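Local coordinates for protein 6-phosphogluconate dehydratase (Shewanella oneidensis, PDB 2GP4) that probably dehydrates 6-phosphogluconate, a lyase reaction that in its family relies on an iron-sulfur cluster, absent from this apo form, at residues D341-R355 against T428-L442. Numbering follows the deposited sequence.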
loop_
_atom_site.group_PDB
_atom_site.type_symbol
_atom_site.label_atom_id
_atom_site.label_comp_id
_atom_site.label_asym_id
_atom_site.label_seq_id
_atom_site.Cartn_x
_atom_site.Cartn_y
_atom_site.Cartn_z
ATOM N N ASP A 341 10.738 -5.353 9.465
ATOM C CA ASP A 341 11.677 -4.594 10.297
ATOM C C ASP A 341 11.906 -3.203 9.704
ATOM O O ASP A 341 12.071 -2.230 10.441
ATOM C CB ASP A 341 13.011 -5.317 10.429
ATOM C CG ASP A 341 12.871 -6.715 10.990
ATOM O OD1 ASP A 341 12.893 -7.674 10.194
ATOM O OD2 ASP A 341 12.757 -6.861 12.222
ATOM N N ASP A 342 11.920 -3.113 8.371
ATOM C CA ASP A 342 12.030 -1.823 7.698
ATOM C C ASP A 342 10.829 -0.941 8.018
ATOM O O ASP A 342 10.998 0.211 8.392
ATOM C CB ASP A 342 12.167 -1.988 6.182
ATOM C CG ASP A 342 13.321 -2.902 5.786
ATOM O OD1 ASP A 342 14.360 -2.930 6.487
ATOM O OD2 ASP A 342 13.180 -3.594 4.756
ATOM N N PHE A 343 9.622 -1.495 7.887
ATOM C CA PHE A 343 8.386 -0.735 8.093
ATOM C C PHE A 343 8.264 -0.232 9.527
ATOM O O PHE A 343 7.975 0.945 9.759
ATOM C CB PHE A 343 7.158 -1.577 7.725
ATOM C CG PHE A 343 6.880 -1.637 6.250
ATOM C CD1 PHE A 343 6.093 -0.668 5.635
ATOM C CD2 PHE A 343 7.396 -2.667 5.475
ATOM C CE1 PHE A 343 5.833 -0.719 4.273
ATOM C CE2 PHE A 343 7.135 -2.729 4.111
ATOM C CZ PHE A 343 6.355 -1.753 3.511
ATOM N N SER A 344 8.502 -1.141 10.471
ATOM C CA SER A 344 8.339 -0.893 11.898
ATOM C C SER A 344 9.333 0.151 12.405
ATOM O O SER A 344 8.968 1.029 13.187
ATOM C CB SER A 344 8.492 -2.212 12.669
ATOM O OG SER A 344 8.236 -2.063 14.049
ATOM N N GLU A 345 10.577 0.066 11.938
ATOM C CA GLU A 345 11.625 0.996 12.364
ATOM C C GLU A 345 11.514 2.363 11.684
ATOM O O GLU A 345 11.842 3.389 12.289
ATOM C CB GLU A 345 13.024 0.366 12.221
ATOM C CG GLU A 345 13.258 -0.740 13.259
ATOM C CD GLU A 345 14.428 -1.671 12.967
ATOM O OE1 GLU A 345 15.249 -1.380 12.068
ATOM O OE2 GLU A 345 14.526 -2.711 13.668
ATOM N N LEU A 346 11.033 2.378 10.444
ATOM C CA LEU A 346 10.746 3.636 9.754
ATOM C C LEU A 346 9.584 4.358 10.409
ATOM O O LEU A 346 9.625 5.583 10.578
ATOM C CB LEU A 346 10.443 3.413 8.272
ATOM C CG LEU A 346 11.654 3.142 7.379
ATOM C CD1 LEU A 346 11.217 2.690 6.008
ATOM C CD2 LEU A 346 12.573 4.365 7.288
ATOM N N SER A 347 8.556 3.590 10.780
ATOM C CA SER A 347 7.355 4.128 11.418
ATOM C C SER A 347 7.699 4.967 12.646
ATOM O O SER A 347 7.134 6.044 12.844
ATOM C CB SER A 347 6.399 2.995 11.794
ATOM O OG SER A 347 5.272 3.478 12.499
ATOM N N ASP A 348 8.645 4.477 13.448
ATOM C CA ASP A 348 9.103 5.182 14.644
ATOM C C ASP A 348 9.656 6.577 14.361
ATOM O O ASP A 348 9.641 7.436 15.244
ATOM C CB ASP A 348 10.157 4.356 15.382
ATOM C CG ASP A 348 9.575 3.150 16.077
ATOM O OD1 ASP A 348 8.337 3.058 16.236
ATOM O OD2 ASP A 348 10.368 2.281 16.478
ATOM N N ALA A 349 10.140 6.797 13.141
ATOM C CA ALA A 349 10.709 8.092 12.764
ATOM C C ALA A 349 9.773 8.974 11.922
ATOM O O ALA A 349 10.005 10.173 11.793
ATOM C CB ALA A 349 12.034 7.896 12.049
ATOM N N VAL A 350 8.725 8.386 11.351
ATOM C CA VAL A 350 7.858 9.128 10.436
ATOM C C VAL A 350 6.590 9.622 11.139
ATOM O O VAL A 350 5.772 8.817 11.570
ATOM C CB VAL A 350 7.488 8.297 9.175
ATOM C CG1 VAL A 350 6.611 9.109 8.223
ATOM C CG2 VAL A 350 8.743 7.824 8.458
ATOM N N PRO A 351 6.422 10.952 11.244
ATOM C CA PRO A 351 5.211 11.478 11.877
ATOM C C PRO A 351 3.966 11.235 11.023
ATOM O O PRO A 351 4.074 11.072 9.800
ATOM C CB PRO A 351 5.492 12.983 11.984
ATOM C CG PRO A 351 6.460 13.261 10.882
ATOM C CD PRO A 351 7.319 12.028 10.784
ATOM N N LEU A 352 2.806 11.193 11.674
ATOM C CA LEU A 352 1.533 11.186 10.974
ATOM C C LEU A 352 1.143 12.625 10.643
ATOM O O LEU A 352 1.059 13.477 11.530
ATOM C CB LEU A 352 0.444 10.502 11.808
ATOM C CG LEU A 352 -0.946 10.411 11.173
ATOM C CD1 LEU A 352 -0.946 9.455 9.957
ATOM C CD2 LEU A 352 -1.994 9.998 12.204
ATOM N N LEU A 353 0.903 12.877 9.359
ATOM C CA LEU A 353 0.712 14.225 8.837
ATOM C C LEU A 353 -0.662 14.460 8.194
ATOM O O LEU A 353 -1.041 15.602 7.944
ATOM C CB LEU A 353 1.825 14.535 7.828
ATOM C CG LEU A 353 3.045 15.376 8.238
ATOM C CD1 LEU A 353 3.465 15.212 9.699
ATOM C CD2 LEU A 353 4.218 15.132 7.284
ATOM N N ALA A 354 -1.406 13.388 7.925
ATOM C CA ALA A 354 -2.690 13.516 7.232
ATOM C C ALA A 354 -3.802 12.657 7.819
ATOM O O ALA A 354 -3.572 11.516 8.207
ATOM C CB ALA A 354 -2.527 13.221 5.741
ATOM N N ARG A 355 -5.003 13.230 7.882
ATOM C CA ARG A 355 -6.228 12.500 8.213
ATOM C C ARG A 355 -7.155 12.463 7.008
ATOM O O ARG A 355 -7.894 13.417 6.762
ATOM C CB ARG A 355 -6.969 13.167 9.367
ATOM C CG ARG A 355 -6.573 12.704 10.740
ATOM C CD ARG A 355 -7.591 13.207 11.744
ATOM N NE ARG A 355 -6.982 13.483 13.041
ATOM C CZ ARG A 355 -7.378 14.454 13.864
ATOM N NH1 ARG A 355 -8.380 15.262 13.524
ATOM N NH2 ARG A 355 -6.758 14.626 15.026
ATOM N N THR A 428 -1.114 18.412 8.279
ATOM C CA THR A 428 -0.295 19.104 9.257
ATOM C C THR A 428 1.201 19.083 8.927
ATOM O O THR A 428 1.665 18.260 8.131
ATOM C CB THR A 428 -0.587 18.578 10.689
ATOM O OG1 THR A 428 -0.198 19.560 11.655
ATOM C CG2 THR A 428 0.123 17.270 10.958
ATOM N N SER A 429 1.939 20.004 9.542
ATOM C CA SER A 429 3.392 20.084 9.397
ATOM C C SER A 429 4.057 19.060 10.303
ATOM O O SER A 429 3.439 18.597 11.267
ATOM C CB SER A 429 3.872 21.476 9.790
ATOM O OG SER A 429 3.592 21.708 11.157
ATOM N N VAL A 430 5.315 18.723 10.015
ATOM C CA VAL A 430 6.035 17.763 10.852
ATOM C C VAL A 430 6.357 18.303 12.254
ATOM O O VAL A 430 6.484 17.524 13.190
ATOM C CB VAL A 430 7.306 17.135 10.165
ATOM C CG1 VAL A 430 7.129 17.025 8.659
ATOM C CG2 VAL A 430 8.581 17.882 10.518
ATOM N N ALA A 431 6.469 19.625 12.397
ATOM C CA ALA A 431 6.766 20.229 13.701
ATOM C C ALA A 431 5.635 20.000 14.706
ATOM O O ALA A 431 5.885 19.765 15.895
ATOM C CB ALA A 431 7.060 21.712 13.555
ATOM N N THR A 432 4.397 20.065 14.217
ATOM C CA THR A 432 3.209 19.836 15.038
ATOM C C THR A 432 2.291 18.775 14.402
ATOM O O THR A 432 1.217 19.094 13.906
ATOM C CB THR A 432 2.424 21.151 15.268
ATOM O OG1 THR A 432 1.865 21.597 14.026
ATOM C CG2 THR A 432 3.340 22.237 15.817
ATOM N N PRO A 433 2.702 17.495 14.447
ATOM C CA PRO A 433 1.963 16.459 13.725
ATOM C C PRO A 433 0.758 15.912 14.500
ATOM O O PRO A 433 0.624 16.175 15.695
ATOM C CB PRO A 433 3.013 15.367 13.552
ATOM C CG PRO A 433 3.849 15.475 14.794
ATOM C CD PRO A 433 3.849 16.931 15.190
ATOM N N PHE A 434 -0.107 15.153 13.833
ATOM C CA PHE A 434 -1.164 14.422 14.541
ATOM C C PHE A 434 -0.564 13.423 15.536
ATOM O O PHE A 434 -1.053 13.286 16.658
ATOM C CB PHE A 434 -2.108 13.708 13.565
ATOM C CG PHE A 434 -2.905 14.642 12.703
ATOM C CD1 PHE A 434 -3.876 15.468 13.260
ATOM C CD2 PHE A 434 -2.685 14.697 11.332
ATOM C CE1 PHE A 434 -4.608 16.338 12.462
ATOM C CE2 PHE A 434 -3.417 15.561 10.526
ATOM C CZ PHE A 434 -4.377 16.381 11.089
ATOM N N GLN A 435 0.491 12.733 15.102
ATOM C CA GLN A 435 1.284 11.835 15.945
ATOM C C GLN A 435 2.721 11.867 15.441
ATOM O O GLN A 435 2.949 12.020 14.239
ATOM C CB GLN A 435 0.748 10.409 15.878
ATOM C CG GLN A 435 -0.574 10.200 16.600
ATOM C CD GLN A 435 -1.167 8.836 16.356
ATOM O OE1 GLN A 435 -0.456 7.877 16.060
ATOM N NE2 GLN A 435 -2.475 8.737 16.480
ATOM N N ASN A 436 3.690 11.722 16.343
ATOM C CA ASN A 436 5.095 11.797 15.940
ATOM C C ASN A 436 5.669 10.495 15.361
ATOM O O ASN A 436 6.893 10.333 15.274
ATOM C CB ASN A 436 5.973 12.330 17.080
ATOM C CG ASN A 436 6.187 11.319 18.182
ATOM O OD1 ASN A 436 5.552 10.263 18.213
ATOM N ND2 ASN A 436 7.083 11.645 19.112
ATOM N N ASN A 437 4.781 9.583 14.963
ATOM C CA ASN A 437 5.157 8.278 14.410
ATOM C C ASN A 437 4.031 7.702 13.534
ATOM O O ASN A 437 2.893 8.177 13.591
ATOM C CB ASN A 437 5.505 7.311 15.536
ATOM C CG ASN A 437 4.365 7.134 16.508
ATOM O OD1 ASN A 437 3.476 6.312 16.290
ATOM N ND2 ASN A 437 4.371 7.921 17.579
ATOM N N GLY A 438 4.353 6.678 12.737
ATOM C CA GLY A 438 3.397 6.091 11.803
ATOM C C GLY A 438 2.492 4.994 12.349
ATOM O O GLY A 438 1.597 4.515 11.647
ATOM N N GLY A 439 2.726 4.579 13.590
ATOM C CA GLY A 439 1.883 3.574 14.239
ATOM C C GLY A 439 1.913 2.163 13.664
ATOM O O GLY A 439 1.055 1.348 14.002
ATOM N N LEU A 440 2.882 1.866 12.796
ATOM C CA LEU A 440 3.010 0.524 12.223
ATOM C C LEU A 440 4.094 -0.268 12.950
ATOM O O LEU A 440 5.277 0.018 12.788
ATOM C CB LEU A 440 3.355 0.598 10.736
ATOM C CG LEU A 440 2.675 -0.305 9.693
ATOM C CD1 LEU A 440 3.572 -0.417 8.471
ATOM C CD2 LEU A 440 2.299 -1.691 10.210
ATOM N N LYS A 441 3.692 -1.255 13.746
ATOM C CA LYS A 441 4.653 -2.047 14.524
ATOM C C LYS A 441 4.704 -3.526 14.151
ATOM O O LYS A 441 3.684 -4.145 13.826
ATOM C CB LYS A 441 4.396 -1.909 16.035
ATOM C CG LYS A 441 4.601 -0.494 16.621
ATOM C CD LYS A 441 5.842 0.222 16.074
ATOM C CE LYS A 441 7.130 -0.358 16.631
ATOM N NZ LYS A 441 8.308 0.275 15.996
ATOM N N LEU A 442 5.907 -4.087 14.218
ATOM C CA LEU A 442 6.109 -5.517 14.046
ATOM C C LEU A 442 5.847 -6.256 15.357
ATOM O O LEU A 442 6.249 -5.800 16.427
ATOM C CB LEU A 442 7.542 -5.781 13.562
ATOM C CG LEU A 442 8.095 -7.206 13.513
ATOM C CD1 LEU A 442 7.371 -8.089 12.489
ATOM C CD2 LEU A 442 9.571 -7.137 13.216
HETATM O O HOH W 1 9.624 10.055 15.865
#
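Lys441 of strand 440-445 curls back over the C-terminal part of helix 340-347 to form a salt bridge with Asp348: NZ of the lysine stands 2.8 Å from Asp348 OD1, on its syn side but 33° out of the carboxylate plane. The lysine chain, bent at its second and third torsions, turns so that NZ also donates to Ser344 O, from above the carbonyl plane, and to Ser344 OG. Cut back to an alanine, this position would probably leave the Asp348 carboxylate without its cationic mate and Ser344 O and OG without the ammonium donor.

Two serine hydroxyls receive backbone N-H groups of the strand. With OG anti to the backbone N (chi1 -175°), Ser344 OG accepts from Leu442 N at 3.1 Å; one turn on, Ser347 OG accepts from Leu440 N at 2.9 Å. Ser347 O is gripped from opposite faces of its plane by Val350 N and Gly438 N. Further along, Leu352 N bonds to Gln435 O at 2.7 Å, Thr428 N bonds to Leu353 O, and a water bridges Asp348 O and Asn436 O.

Apolar packing occurs at both ends: Phe343 lies alongside Leu440 where helix meets strand, while between the loops Pro351 CB meets Pro433 CB and Leu353 CD2 touches Val430 CG1 at 3.7 Å, beside helix 372-383. Over one face of the Phe434 ring, Arg355 CG makes a CH-pi contact while its guanidinium, tilted 34° to the ring, sits above CE1.

Serine and lysine bonds thus tie the helix to the outermost strand 440-445 of the sheet, main-chain bonds tie the loop after the helix to the loop leading into that strand, and one salt bridge joins exposed Asp348 to partly exposed Lys441.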